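Local coordinates for protein polycyclic ketone monooxygenase (Myceliophthora thermophila, PDB 5MQ6) that uses FAD and NADPH to insert one oxygen atom next to the carbonyl of ketones, polycyclic ones above all, giving esters or lactones, at residues A30-R35 against D446-G451; Q299-G304 against A418-W423; W423-T428 against G595-Y600. All blocks are in the same frame, centred on the assembly; numbering follows the deposited sequence.

Contact 1. Residues A30-R35 against D446-G451; sequences AAKRFR and DTDGKG. With NDP (NADPH dihydro-nicotinamide-adenine-dinucleotide phosphate), chain C.
R33 meets G449 where the two segments come closest, with their CA atoms 5.1 Å apart. The guanidinium of R33 lies flat against the glycine. G449 CA sits 3.7 Å above its plane, displaced toward the rim. R33 CB also touches this residue, 3.3 Å from G449 O. The side chain gets there by bending twice. CG stands between the backbone N and the carbonyl carbon (chi1 54°), and bends at chi2 and chi3 bring the guanidinium over G449 CA. G449 occupies the third position of a type I' turn from T447 to K450, with phi 83°. With no side chain on G449, the turn lies close against K32 and R33. Both R33 and G449 are buried. R33 NH2 also forms a salt bridge with E29, and NH1 donates to T301.

The outer side is looser: K32, D448 and K450 are exposed, in contrast to the buried pair. K32 reaches out extended and crosses D448 at about a right angle. Its NZ makes a weak salt bridge to D448 OD1 at 3.2 Å, and E29 is a second partner of the same amine. R35 NH2 lies obliquely by K450 O at 3.6 Å, without a hydrogen bond. K450 itself turns its amine to D453.

The turn is braced from within. D448 N donates to D446 OD2, an Asx turn, and G451 N donates to T447 OG1 at 2.7 Å. G451 CA then packs 3.4 Å from N1A of the NADPH adenine. The contact thus joins helix 22-31 and the turn from A31 to F34 to the loop after strand 442-446, an outermost strand of the five-stranded parallel sheet, whose next strand is 294-299.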
loop_
_atom_site.group_PDB
_atom_site.type_symbol
_atom_site.label_atom_id
_atom_site.label_comp_id
_atom_site.label_asym_id
_atom_site.label_seq_id
_atom_site.Cartn_x
_atom_site.Cartn_y
_atom_site.Cartn_z
ATOM N N ALA A 30 -21.716 -3.777 -10.301
ATOM C CA ALA A 30 -20.385 -3.683 -10.931
ATOM C C ALA A 30 -20.467 -3.002 -12.303
ATOM O O ALA A 30 -19.617 -2.151 -12.619
ATOM C CB ALA A 30 -19.728 -5.033 -11.019
ATOM N N ALA A 31 -21.517 -3.348 -13.069
ATOM C CA ALA A 31 -21.788 -2.803 -14.418
ATOM C C ALA A 31 -22.005 -1.313 -14.364
ATOM O O ALA A 31 -21.475 -0.550 -15.186
ATOM C CB ALA A 31 -23.037 -3.443 -15.009
ATOM N N LYS A 32 -22.818 -0.919 -13.395
ATOM C CA LYS A 32 -23.040 0.471 -13.093
ATOM C C LYS A 32 -21.775 1.303 -13.170
ATOM O O LYS A 32 -21.850 2.451 -13.554
ATOM C CB LYS A 32 -23.600 0.639 -11.703
ATOM C CG LYS A 32 -25.092 0.684 -11.682
ATOM C CD LYS A 32 -25.569 1.028 -10.319
ATOM C CE LYS A 32 -27.069 1.066 -10.336
ATOM N NZ LYS A 32 -27.555 0.906 -8.949
ATOM N N ARG A 33 -20.619 0.755 -12.794
ATOM C CA ARG A 33 -19.389 1.558 -12.811
ATOM C C ARG A 33 -18.261 1.125 -13.762
ATOM O O ARG A 33 -17.096 1.503 -13.594
ATOM C CB ARG A 33 -18.927 1.814 -11.390
ATOM C CG ARG A 33 -18.732 0.632 -10.511
ATOM C CD ARG A 33 -19.193 1.012 -9.114
ATOM N NE ARG A 33 -20.553 0.629 -8.891
ATOM C CZ ARG A 33 -21.340 0.982 -7.856
ATOM N NH1 ARG A 33 -20.983 1.808 -6.911
ATOM N NH2 ARG A 33 -22.567 0.491 -7.801
ATOM N N PHE A 34 -18.631 0.405 -14.811
ATOM C CA PHE A 34 -17.700 0.178 -15.904
ATOM C C PHE A 34 -17.360 1.548 -16.498
ATOM O O PHE A 34 -18.238 2.316 -16.875
ATOM C CB PHE A 34 -18.253 -0.786 -16.967
ATOM C CG PHE A 34 -17.444 -0.800 -18.240
ATOM C CD1 PHE A 34 -16.242 -1.526 -18.317
ATOM C CD2 PHE A 34 -17.852 -0.056 -19.358
ATOM C CE1 PHE A 34 -15.484 -1.525 -19.486
ATOM C CE2 PHE A 34 -17.094 -0.064 -20.531
ATOM C CZ PHE A 34 -15.915 -0.798 -20.592
ATOM N N ARG A 35 -16.072 1.857 -16.489
ATOM C CA ARG A 35 -15.507 3.001 -17.186
ATOM C C ARG A 35 -14.634 2.440 -18.318
ATOM O O ARG A 35 -13.641 1.741 -18.039
ATOM C CB ARG A 35 -14.684 3.924 -16.244
ATOM C CG ARG A 35 -15.466 4.915 -15.373
ATOM C CD ARG A 35 -16.696 5.384 -16.133
ATOM N NE ARG A 35 -17.312 6.654 -15.765
ATOM C CZ ARG A 35 -18.465 7.084 -16.294
ATOM N NH1 ARG A 35 -19.128 6.349 -17.206
ATOM N NH2 ARG A 35 -18.975 8.251 -15.913
ATOM N N ASP A 446 -24.999 10.155 -3.025
ATOM C CA ASP A 446 -24.671 9.019 -3.941
ATOM C C ASP A 446 -24.621 9.462 -5.381
ATOM O O ASP A 446 -25.416 10.292 -5.778
ATOM C CB ASP A 446 -25.670 7.874 -3.796
ATOM C CG ASP A 446 -25.189 6.643 -4.421
ATOM O OD1 ASP A 446 -24.170 6.132 -3.936
ATOM O OD2 ASP A 446 -25.760 6.196 -5.435
ATOM N N THR A 447 -23.730 8.887 -6.178
ATOM C CA THR A 447 -23.632 9.217 -7.588
ATOM C C THR A 447 -24.042 8.064 -8.467
ATOM O O THR A 447 -23.662 8.018 -9.643
ATOM C CB THR A 447 -22.212 9.609 -7.998
ATOM O OG1 THR A 447 -21.367 8.489 -7.804
ATOM C CG2 THR A 447 -21.707 10.757 -7.195
ATOM N N ASP A 448 -24.768 7.115 -7.882
ATOM C CA ASP A 448 -25.256 5.921 -8.564
ATOM C C ASP A 448 -24.201 5.194 -9.346
ATOM O O ASP A 448 -24.479 4.719 -10.421
ATOM C CB ASP A 448 -26.412 6.321 -9.478
ATOM C CG ASP A 448 -27.380 5.198 -9.743
ATOM O OD1 ASP A 448 -27.259 4.067 -9.183
ATOM O OD2 ASP A 448 -28.298 5.475 -10.533
ATOM N N GLY A 449 -22.993 5.103 -8.804
ATOM C CA GLY A 449 -21.922 4.390 -9.470
ATOM C C GLY A 449 -21.203 5.223 -10.504
ATOM O O GLY A 449 -20.233 4.778 -11.117
ATOM N N LYS A 450 -21.662 6.452 -10.689
ATOM C CA LYS A 450 -21.256 7.251 -11.829
ATOM C C LYS A 450 -20.091 8.198 -11.456
ATOM O O LYS A 450 -19.282 8.495 -12.293
ATOM C CB LYS A 450 -22.492 8.022 -12.330
ATOM C CG LYS A 450 -22.682 8.192 -13.834
ATOM C CD LYS A 450 -23.909 9.113 -14.139
ATOM C CE LYS A 450 -23.740 10.049 -15.356
ATOM N NZ LYS A 450 -23.969 11.503 -15.016
ATOM N N GLY A 451 -20.009 8.615 -10.185
ATOM C CA GLY A 451 -19.027 9.582 -9.692
ATOM C C GLY A 451 -19.476 11.017 -9.847
ATOM O O GLY A 451 -20.517 11.278 -10.425
HETATM P PA NDP C . -9.248 4.715 -2.117
HETATM O O1A NDP C . -8.609 4.671 -3.549
HETATM O O2A NDP C . -9.478 3.479 -1.284
HETATM O O5B NDP C . -10.589 5.589 -2.245
HETATM C C5B NDP C . -10.739 6.652 -3.163
HETATM C C4B NDP C . -12.222 6.956 -3.116
HETATM O O4B NDP C . -12.536 8.026 -4.046
HETATM C C3B NDP C . -13.058 5.729 -3.494
HETATM O O3B NDP C . -14.105 5.556 -2.520
HETATM C C2B NDP C . -13.519 6.120 -4.882
HETATM O O2B NDP C . -14.739 5.455 -5.319
HETATM C C1B NDP C . -13.658 7.622 -4.769
HETATM N N9A NDP C . -13.702 8.241 -6.095
HETATM C C8A NDP C . -12.816 8.098 -7.133
HETATM N N7A NDP C . -13.216 8.800 -8.211
HETATM C C5A NDP C . -14.380 9.378 -7.817
HETATM C C6A NDP C . -15.357 10.234 -8.476
HETATM N N6A NDP C . -15.126 10.582 -9.736
HETATM N N1A NDP C . -16.433 10.627 -7.762
HETATM C C2A NDP C . -16.668 10.254 -6.463
HETATM N N3A NDP C . -15.837 9.453 -5.776
HETATM C C4A NDP C . -14.706 9.011 -6.431
HETATM O O3 NDP C . -8.378 5.656 -1.168
HETATM P PN NDP C . -8.256 5.742 0.469
HETATM O O1N NDP C . -7.265 6.923 0.722
HETATM O O2N NDP C . -9.614 5.844 1.126
HETATM O O5D NDP C . -7.582 4.340 0.917
HETATM C C5D NDP C . -6.350 3.922 0.237
HETATM C C4D NDP C . -5.660 2.797 0.986
HETATM O O4D NDP C . -5.101 3.277 2.230
HETATM C C3D NDP C . -6.697 1.791 1.489
HETATM O O3D NDP C . -7.395 0.987 0.464
HETATM C C2D NDP C . -5.937 1.102 2.643
HETATM O O2D NDP C . -4.961 0.136 2.133
HETATM C C1D NDP C . -5.337 2.323 3.339
HETATM P P2B NDP C . -14.625 4.053 -6.128
HETATM O O1X NDP C . -13.527 4.298 -7.173
HETATM O O2X NDP C . -15.932 3.822 -6.855
HETATM O O3X NDP C . -14.412 2.951 -5.081
#

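Contact 2. Residues Q299-G304 against A418-W423; sequences QRTPSG and AWYPTW. With NDP (NADPH dihydro-nicotinamide-adenine-dinucleotide phosphate), chain C.
The ring of Y420 presents its edge to the backbone of P302. P302 O lies near the ring plane and takes a hydrogen bond from Y420 OH at 2.8 Å. The bond falls in the carbonyl plane, on a lone pair, with a C=O...O angle of 141°. T301 CG2 and G304 N approach the ring obliquely. The methyl is 3.8 Å from Y420 CE2. Y420 CG stands between its own backbone N and carbonyl carbon (chi1 44°), a turn that carries the ring across to the other loop. The second flat group, the guanidinium of R300, has N7A of the NADPH adenine at its edge and in its plane. Within segment 418-423, one face of the W423 ring carries P421 CB, 3.4 Å above its centre.

Segment 299-304 follows strand 294-299 of the parallel sheet in the NADPH-binding Rossmann-type domain. The end of this strand is a usual place for residues that recognise the 2'-phosphate, and T301 fits that role. Its two branches part. CG2 is anti to the backbone N and faces Y420, whereas OG1 donates to the phosphate oxygen O2X at 2.6 Å, an atom whose position is less sure. S303 turns away from Y420 and is hydrogen-bonded through OG to T277 O.

A418 adds an apolar contact. It points its CB at the other loop and packs 4.1 Å from P302 CG. The same CB lies 3.7 Å from P302 O and close to G304 N. W419, next in the chain, makes a cation-pi contact with K25 on helix 22-31.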
loop_
_atom_site.group_PDB
_atom_site.type_symbol
_atom_site.label_atom_id
_atom_site.label_comp_id
_atom_site.label_asym_id
_atom_site.label_seq_id
_atom_site.Cartn_x
_atom_site.Cartn_y
_atom_site.Cartn_z
ATOM N N GLN A 299 -20.038 10.034 -2.939
ATOM C CA GLN A 299 -19.815 8.610 -3.043
ATOM C C GLN A 299 -20.075 8.047 -4.461
ATOM O O GLN A 299 -21.116 8.260 -5.120
ATOM C CB GLN A 299 -20.752 7.887 -2.085
ATOM C CG GLN A 299 -20.532 6.351 -2.080
ATOM C CD GLN A 299 -21.485 5.654 -1.121
ATOM O OE1 GLN A 299 -21.225 5.538 0.091
ATOM N NE2 GLN A 299 -22.636 5.252 -1.648
ATOM N N ARG A 300 -19.118 7.284 -4.915
ATOM C CA ARG A 300 -19.321 6.488 -6.123
ATOM C C ARG A 300 -19.458 5.032 -5.817
ATOM O O ARG A 300 -20.250 4.365 -6.463
ATOM C CB ARG A 300 -18.168 6.745 -7.037
ATOM C CG ARG A 300 -18.155 6.104 -8.378
ATOM C CD ARG A 300 -16.702 5.718 -8.578
ATOM N NE ARG A 300 -16.405 5.595 -9.948
ATOM C CZ ARG A 300 -15.577 6.368 -10.615
ATOM N NH1 ARG A 300 -14.872 7.348 -10.047
ATOM N NH2 ARG A 300 -15.438 6.119 -11.890
ATOM N N THR A 301 -18.714 4.509 -4.852
ATOM C CA THR A 301 -18.918 3.121 -4.360
ATOM C C THR A 301 -18.801 3.043 -2.847
ATOM O O THR A 301 -17.766 3.353 -2.272
ATOM C CB THR A 301 -17.954 2.117 -5.002
ATOM O OG1 THR A 301 -18.011 2.281 -6.406
ATOM C CG2 THR A 301 -18.364 0.649 -4.756
ATOM N N PRO A 302 -19.868 2.594 -2.179
ATOM C CA PRO A 302 -19.763 2.479 -0.748
ATOM C C PRO A 302 -18.690 1.453 -0.304
ATOM O O PRO A 302 -18.447 0.509 -1.005
ATOM C CB PRO A 302 -21.150 1.998 -0.343
ATOM C CG PRO A 302 -21.661 1.264 -1.540
ATOM C CD PRO A 302 -21.127 2.033 -2.702
ATOM N N SER A 303 -18.054 1.669 0.850
ATOM C CA SER A 303 -17.258 0.618 1.545
ATOM C C SER A 303 -18.145 -0.327 2.365
ATOM O O SER A 303 -19.219 0.065 2.904
ATOM C CB SER A 303 -16.229 1.242 2.508
ATOM O OG SER A 303 -15.091 1.742 1.782
ATOM N N GLY A 304 -17.707 -1.573 2.448
ATOM C CA GLY A 304 -18.205 -2.452 3.451
ATOM C C GLY A 304 -17.486 -2.194 4.760
ATOM O O GLY A 304 -16.325 -2.483 4.923
ATOM N N ALA A 418 -22.770 -2.077 0.558
ATOM C CA ALA A 418 -21.934 -2.484 -0.558
ATOM C C ALA A 418 -22.329 -3.863 -1.023
ATOM O O ALA A 418 -22.574 -4.750 -0.188
ATOM C CB ALA A 418 -20.482 -2.454 -0.146
ATOM N N TRP A 419 -22.358 -4.019 -2.358
ATOM C CA TRP A 419 -22.795 -5.208 -3.042
ATOM C C TRP A 419 -21.702 -5.761 -3.944
ATOM O O TRP A 419 -21.808 -5.761 -5.160
ATOM C CB TRP A 419 -24.002 -4.887 -3.907
ATOM C CG TRP A 419 -25.141 -4.468 -3.114
ATOM C CD1 TRP A 419 -25.499 -3.186 -2.860
ATOM C CD2 TRP A 419 -26.071 -5.300 -2.408
ATOM N NE1 TRP A 419 -26.602 -3.143 -2.051
ATOM C CE2 TRP A 419 -26.972 -4.428 -1.728
ATOM C CE3 TRP A 419 -26.250 -6.673 -2.298
ATOM C CZ2 TRP A 419 -28.091 -4.891 -0.992
ATOM C CZ3 TRP A 419 -27.356 -7.145 -1.525
ATOM C CH2 TRP A 419 -28.252 -6.256 -0.883
ATOM N N TYR A 420 -20.674 -6.250 -3.326
ATOM C CA TYR A 420 -19.599 -6.919 -4.022
ATOM C C TYR A 420 -18.940 -7.874 -3.042
ATOM O O TYR A 420 -19.009 -7.633 -1.854
ATOM C CB TYR A 420 -18.528 -5.933 -4.524
ATOM C CG TYR A 420 -18.102 -4.882 -3.561
ATOM C CD1 TYR A 420 -17.192 -5.142 -2.523
ATOM C CD2 TYR A 420 -18.590 -3.599 -3.672
ATOM C CE1 TYR A 420 -16.790 -4.135 -1.638
ATOM C CE2 TYR A 420 -18.192 -2.593 -2.824
ATOM C CZ TYR A 420 -17.314 -2.879 -1.819
ATOM O OH TYR A 420 -17.034 -1.904 -0.985
ATOM N N PRO A 421 -18.241 -8.909 -3.541
ATOM C CA PRO A 421 -17.508 -9.787 -2.624
ATOM C C PRO A 421 -16.457 -9.031 -1.776
ATOM O O PRO A 421 -15.863 -8.065 -2.237
ATOM C CB PRO A 421 -16.796 -10.737 -3.557
ATOM C CG PRO A 421 -17.524 -10.668 -4.849
ATOM C CD PRO A 421 -18.103 -9.304 -4.941
ATOM N N THR A 422 -16.273 -9.472 -0.549
ATOM C CA THR A 422 -15.352 -8.879 0.395
ATOM C C THR A 422 -13.952 -8.668 -0.241
ATOM O O THR A 422 -13.308 -7.666 0.001
ATOM C CB THR A 422 -15.186 -9.776 1.657
ATOM O OG1 THR A 422 -16.478 -10.126 2.246
ATOM C CG2 THR A 422 -14.363 -9.060 2.701
ATOM N N TRP A 423 -13.484 -9.643 -1.015
ATOM C CA TRP A 423 -12.189 -9.519 -1.639
ATOM C C TRP A 423 -11.977 -8.400 -2.725
ATOM O O TRP A 423 -10.843 -8.198 -3.101
ATOM C CB TRP A 423 -11.760 -10.875 -2.166
ATOM C CG TRP A 423 -12.521 -11.368 -3.372
ATOM C CD1 TRP A 423 -12.364 -10.958 -4.660
ATOM C CD2 TRP A 423 -13.564 -12.357 -3.390
ATOM N NE1 TRP A 423 -13.195 -11.658 -5.473
ATOM C CE2 TRP A 423 -13.945 -12.523 -4.732
ATOM C CE3 TRP A 423 -14.161 -13.159 -2.404
ATOM C CZ2 TRP A 423 -14.932 -13.427 -5.135
ATOM C CZ3 TRP A 423 -15.167 -14.072 -2.795
ATOM C CH2 TRP A 423 -15.524 -14.209 -4.166
HETATM P PA NDP C . -9.248 4.715 -2.117
HETATM O O1A NDP C . -8.609 4.671 -3.549
HETATM O O2A NDP C . -9.478 3.479 -1.284
HETATM O O5B NDP C . -10.589 5.589 -2.245
HETATM C C5B NDP C . -10.739 6.652 -3.163
HETATM C C4B NDP C . -12.222 6.956 -3.116
HETATM O O4B NDP C . -12.536 8.026 -4.046
HETATM C C3B NDP C . -13.058 5.729 -3.494
HETATM O O3B NDP C . -14.105 5.556 -2.520
HETATM C C2B NDP C . -13.519 6.120 -4.882
HETATM O O2B NDP C . -14.739 5.455 -5.319
HETATM C C1B NDP C . -13.658 7.622 -4.769
HETATM N N9A NDP C . -13.702 8.241 -6.095
HETATM C C8A NDP C . -12.816 8.098 -7.133
HETATM N N7A NDP C . -13.216 8.800 -8.211
HETATM C C5A NDP C . -14.380 9.378 -7.817
HETATM C C6A NDP C . -15.357 10.234 -8.476
HETATM N N6A NDP C . -15.126 10.582 -9.736
HETATM N N1A NDP C . -16.433 10.627 -7.762
HETATM C C2A NDP C . -16.668 10.254 -6.463
HETATM N N3A NDP C . -15.837 9.453 -5.776
HETATM C C4A NDP C . -14.706 9.011 -6.431
HETATM O O3 NDP C . -8.378 5.656 -1.168
HETATM P PN NDP C . -8.256 5.742 0.469
HETATM O O1N NDP C . -7.265 6.923 0.722
HETATM O O2N NDP C . -9.614 5.844 1.126
HETATM O O5D NDP C . -7.582 4.340 0.917
HETATM C C5D NDP C . -6.350 3.922 0.237
HETATM C C4D NDP C . -5.660 2.797 0.986
HETATM O O4D NDP C . -5.101 3.277 2.230
HETATM C C3D NDP C . -6.697 1.791 1.489
HETATM O O3D NDP C . -7.395 0.987 0.464
HETATM C C2D NDP C . -5.937 1.102 2.643
HETATM O O2D NDP C . -4.961 0.136 2.133
HETATM C C1D NDP C . -5.337 2.323 3.339
HETATM P P2B NDP C . -14.625 4.053 -6.128
HETATM O O1X NDP C . -13.527 4.298 -7.173
HETATM O O2X NDP C . -15.932 3.822 -6.855
HETATM O O3X NDP C . -14.412 2.951 -5.081
#

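Contact 3. Residues W423-T428 against G595-Y600; sequences WCKRPT and GCTPGY. With NDP (NADPH dihydro-nicotinamide-adenine-dinucleotide phosphate), chain C.
C424 and C596 are joined covalently. Their SG atoms are 2.1 Å apart, and the disulfide has a chi3 of -80°. Both SG atoms stand anti to their own carbonyl carbons, which directs the two half-cystines at each other.

The bridge also makes a sulfur-aromatic contact. C596 SG lies obliquely beside the five-membered ring of W423, 4.4 Å from its centroid and 62° off the normal. W423 NE1 is hydrogen-bonded to S592 O.

The polar contacts gather on K425. A bend at chi2 (-71°) helps carry NZ to P598 O, to which it donates at 2.9 Å, in the carbonyl plane on a lone pair. NZ also donates to O3X of the NADPH 2'-phosphate at 2.8 Å. A third bond runs to a water that accepts from Y600 N as well. Three acceptors thus hold the amine, and the phosphate charge would probably favour its protonated form. T597 OG1, near C424 CB, is buried without a polar partner.

Y600 and R426 meet by packing, with R426 CB 3.6 Å from Y600 OH. That hydroxyl shares a hydrogen bond of 2.6 Å with ribose O3D, which lies in the plane of the ring at its edge. Y600 is poorly ordered. R426 NE pairs with D133, an FAD-binding residue.

Disulfide, K425 and Y600 together make a side of the NADPH pocket, from 2'-phosphate to nicotinamide ribose, and R426 also touches FAD.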
loop_
_atom_site.group_PDB
_atom_site.type_symbol
_atom_site.label_atom_id
_atom_site.label_comp_id
_atom_site.label_asym_id
_atom_site.label_seq_id
_atom_site.Cartn_x
_atom_site.Cartn_y
_atom_site.Cartn_z
ATOM N N TRP A 423 -13.484 -9.643 -1.015
ATOM C CA TRP A 423 -12.189 -9.519 -1.639
ATOM C C TRP A 423 -11.977 -8.400 -2.725
ATOM O O TRP A 423 -10.843 -8.198 -3.101
ATOM C CB TRP A 423 -11.760 -10.875 -2.166
ATOM C CG TRP A 423 -12.521 -11.368 -3.372
ATOM C CD1 TRP A 423 -12.364 -10.958 -4.660
ATOM C CD2 TRP A 423 -13.564 -12.357 -3.390
ATOM N NE1 TRP A 423 -13.195 -11.658 -5.473
ATOM C CE2 TRP A 423 -13.945 -12.523 -4.732
ATOM C CE3 TRP A 423 -14.161 -13.159 -2.404
ATOM C CZ2 TRP A 423 -14.932 -13.427 -5.135
ATOM C CZ3 TRP A 423 -15.167 -14.072 -2.795
ATOM C CH2 TRP A 423 -15.524 -14.209 -4.166
ATOM N N CYS A 424 -13.014 -7.711 -3.218
ATOM C CA CYS A 424 -12.876 -6.755 -4.318
ATOM C C CYS A 424 -12.356 -5.366 -3.931
ATOM O O CYS A 424 -11.973 -4.606 -4.802
ATOM C CB CYS A 424 -14.223 -6.547 -5.032
ATOM S SG CYS A 424 -14.820 -7.985 -5.925
ATOM N N LYS A 425 -12.395 -5.024 -2.646
ATOM C CA LYS A 425 -11.885 -3.787 -2.119
ATOM C C LYS A 425 -11.277 -4.066 -0.794
ATOM O O LYS A 425 -11.599 -5.078 -0.140
ATOM C CB LYS A 425 -12.993 -2.762 -1.824
ATOM C CG LYS A 425 -13.914 -2.424 -2.958
ATOM C CD LYS A 425 -13.264 -1.595 -4.068
ATOM C CE LYS A 425 -14.263 -0.680 -4.800
ATOM N NZ LYS A 425 -13.543 0.372 -5.580
ATOM N N ARG A 426 -10.491 -3.114 -0.324
ATOM C CA ARG A 426 -9.930 -3.265 1.024
ATOM C C ARG A 426 -11.076 -3.175 2.066
ATOM O O ARG A 426 -11.949 -2.317 1.991
ATOM C CB ARG A 426 -8.754 -2.335 1.380
ATOM C CG ARG A 426 -7.900 -3.022 2.478
ATOM C CD ARG A 426 -6.636 -2.308 2.788
ATOM N NE ARG A 426 -6.039 -2.544 4.100
ATOM C CZ ARG A 426 -4.996 -3.371 4.330
ATOM N NH1 ARG A 426 -4.485 -4.171 3.387
ATOM N NH2 ARG A 426 -4.452 -3.455 5.526
ATOM N N PRO A 427 -11.150 -4.139 2.967
ATOM C CA PRO A 427 -12.185 -3.968 3.999
ATOM C C PRO A 427 -11.794 -2.801 4.930
ATOM O O PRO A 427 -10.592 -2.495 5.057
ATOM C CB PRO A 427 -12.159 -5.307 4.761
ATOM C CG PRO A 427 -10.954 -6.045 4.278
ATOM C CD PRO A 427 -10.602 -5.501 2.939
ATOM N N THR A 428 -12.795 -2.197 5.556
ATOM C CA THR A 428 -12.642 -0.985 6.412
ATOM C C THR A 428 -13.343 -1.291 7.653
ATOM O O THR A 428 -14.238 -2.157 7.676
ATOM C CB THR A 428 -13.268 0.257 5.779
ATOM O OG1 THR A 428 -14.700 0.074 5.674
ATOM C CG2 THR A 428 -12.691 0.430 4.403
ATOM N N GLY A 595 -15.130 -10.975 -11.405
ATOM C CA GLY A 595 -16.430 -10.424 -11.110
ATOM C C GLY A 595 -16.376 -9.153 -10.290
ATOM O O GLY A 595 -17.410 -8.603 -9.989
ATOM N N CYS A 596 -15.184 -8.675 -9.928
ATOM C CA CYS A 596 -15.089 -7.476 -9.107
ATOM C C CYS A 596 -15.591 -6.161 -9.731
ATOM O O CYS A 596 -15.242 -5.851 -10.864
ATOM C CB CYS A 596 -13.635 -7.302 -8.592
ATOM S SG CYS A 596 -13.314 -8.528 -7.286
ATOM N N THR A 597 -16.401 -5.399 -8.958
ATOM C CA THR A 597 -16.551 -3.959 -9.163
ATOM C C THR A 597 -15.157 -3.396 -9.323
ATOM O O THR A 597 -14.239 -3.805 -8.555
ATOM C CB THR A 597 -16.971 -3.114 -7.936
ATOM O OG1 THR A 597 -16.706 -3.817 -6.722
ATOM C CG2 THR A 597 -18.305 -2.643 -8.061
ATOM N N PRO A 598 -15.024 -2.385 -10.223
ATOM C CA PRO A 598 -13.728 -1.719 -10.434
ATOM C C PRO A 598 -13.186 -1.131 -9.132
ATOM O O PRO A 598 -13.937 -0.812 -8.193
ATOM C CB PRO A 598 -14.013 -0.642 -11.503
ATOM C CG PRO A 598 -15.504 -0.576 -11.672
ATOM C CD PRO A 598 -16.147 -1.719 -10.942
ATOM N N GLY A 599 -11.866 -1.046 -9.072
ATOM C CA GLY A 599 -11.159 -0.549 -7.897
ATOM C C GLY A 599 -9.690 -0.731 -8.191
ATOM O O GLY A 599 -9.341 -1.294 -9.254
ATOM N N TYR A 600 -8.814 -0.302 -7.282
ATOM C CA TYR A 600 -7.385 -0.471 -7.570
ATOM C C TYR A 600 -6.942 -1.973 -7.811
ATOM O O TYR A 600 -5.979 -2.209 -8.598
ATOM C CB TYR A 600 -6.486 0.339 -6.597
ATOM C CG TYR A 600 -6.542 0.018 -5.127
ATOM C CD1 TYR A 600 -6.019 -1.189 -4.642
ATOM C CD2 TYR A 600 -7.044 0.942 -4.201
ATOM C CE1 TYR A 600 -6.034 -1.494 -3.289
ATOM C CE2 TYR A 600 -7.056 0.648 -2.842
ATOM C CZ TYR A 600 -6.548 -0.578 -2.401
ATOM O OH TYR A 600 -6.508 -0.890 -1.092
HETATM P PA NDP C . -9.248 4.715 -2.117
HETATM O O1A NDP C . -8.609 4.671 -3.549
HETATM O O2A NDP C . -9.478 3.479 -1.284
HETATM O O5B NDP C . -10.589 5.589 -2.245
HETATM C C5B NDP C . -10.739 6.652 -3.163
HETATM C C4B NDP C . -12.222 6.956 -3.116
HETATM O O4B NDP C . -12.536 8.026 -4.046
HETATM C C3B NDP C . -13.058 5.729 -3.494
HETATM O O3B NDP C . -14.105 5.556 -2.520
HETATM C C2B NDP C . -13.519 6.120 -4.882
HETATM O O2B NDP C . -14.739 5.455 -5.319
HETATM C C1B NDP C . -13.658 7.622 -4.769
HETATM N N9A NDP C . -13.702 8.241 -6.095
HETATM C C8A NDP C . -12.816 8.098 -7.133
HETATM N N7A NDP C . -13.216 8.800 -8.211
HETATM C C5A NDP C . -14.380 9.378 -7.817
HETATM C C6A NDP C . -15.357 10.234 -8.476
HETATM N N6A NDP C . -15.126 10.582 -9.736
HETATM N N1A NDP C . -16.433 10.627 -7.762
HETATM C C2A NDP C . -16.668 10.254 -6.463
HETATM N N3A NDP C . -15.837 9.453 -5.776
HETATM C C4A NDP C . -14.706 9.011 -6.431
HETATM O O3 NDP C . -8.378 5.656 -1.168
HETATM P PN NDP C . -8.256 5.742 0.469
HETATM O O1N NDP C . -7.265 6.923 0.722
HETATM O O2N NDP C . -9.614 5.844 1.126
HETATM O O5D NDP C . -7.582 4.340 0.917
HETATM C C5D NDP C . -6.350 3.922 0.237
HETATM C C4D NDP C . -5.660 2.797 0.986
HETATM O O4D NDP C . -5.101 3.277 2.230
HETATM C C3D NDP C . -6.697 1.791 1.489
HETATM O O3D NDP C . -7.395 0.987 0.464
HETATM C C2D NDP C . -5.937 1.102 2.643
HETATM O O2D NDP C . -4.961 0.136 2.133
HETATM C C1D NDP C . -5.337 2.323 3.339
HETATM P P2B NDP C . -14.625 4.053 -6.128
HETATM O O1X NDP C . -13.527 4.298 -7.173
HETATM O O2X NDP C . -15.932 3.822 -6.855
HETATM O O3X NDP C . -14.412 2.951 -5.081
HETATM O O HOH W 1 -10.457 1.028 -5.286
#

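In the fold
All three contacts touch the same NADPH and lie on one side of the chain's centre. Contact 1 borders the adenine, contact 2 the adenine and 2'-phosphate, and contact 3 the phosphate and nicotinamide ribose. The centres of contacts 2 and 3 are about 7 Å apart, those of 1 and 2 about 11 Å, and those of 1 and 3 about 14 Å. T447 OG1 is 2.7 Å from Q299 O, a probable hydrogen bond between contacts 1 and 2. R33 O packs 3.2 Å from P598 CG, where contacts 1 and 3 touch. Contacts 2 and 3 share W423, and Y420 CE1 packs 3.6 Å from K425 CG.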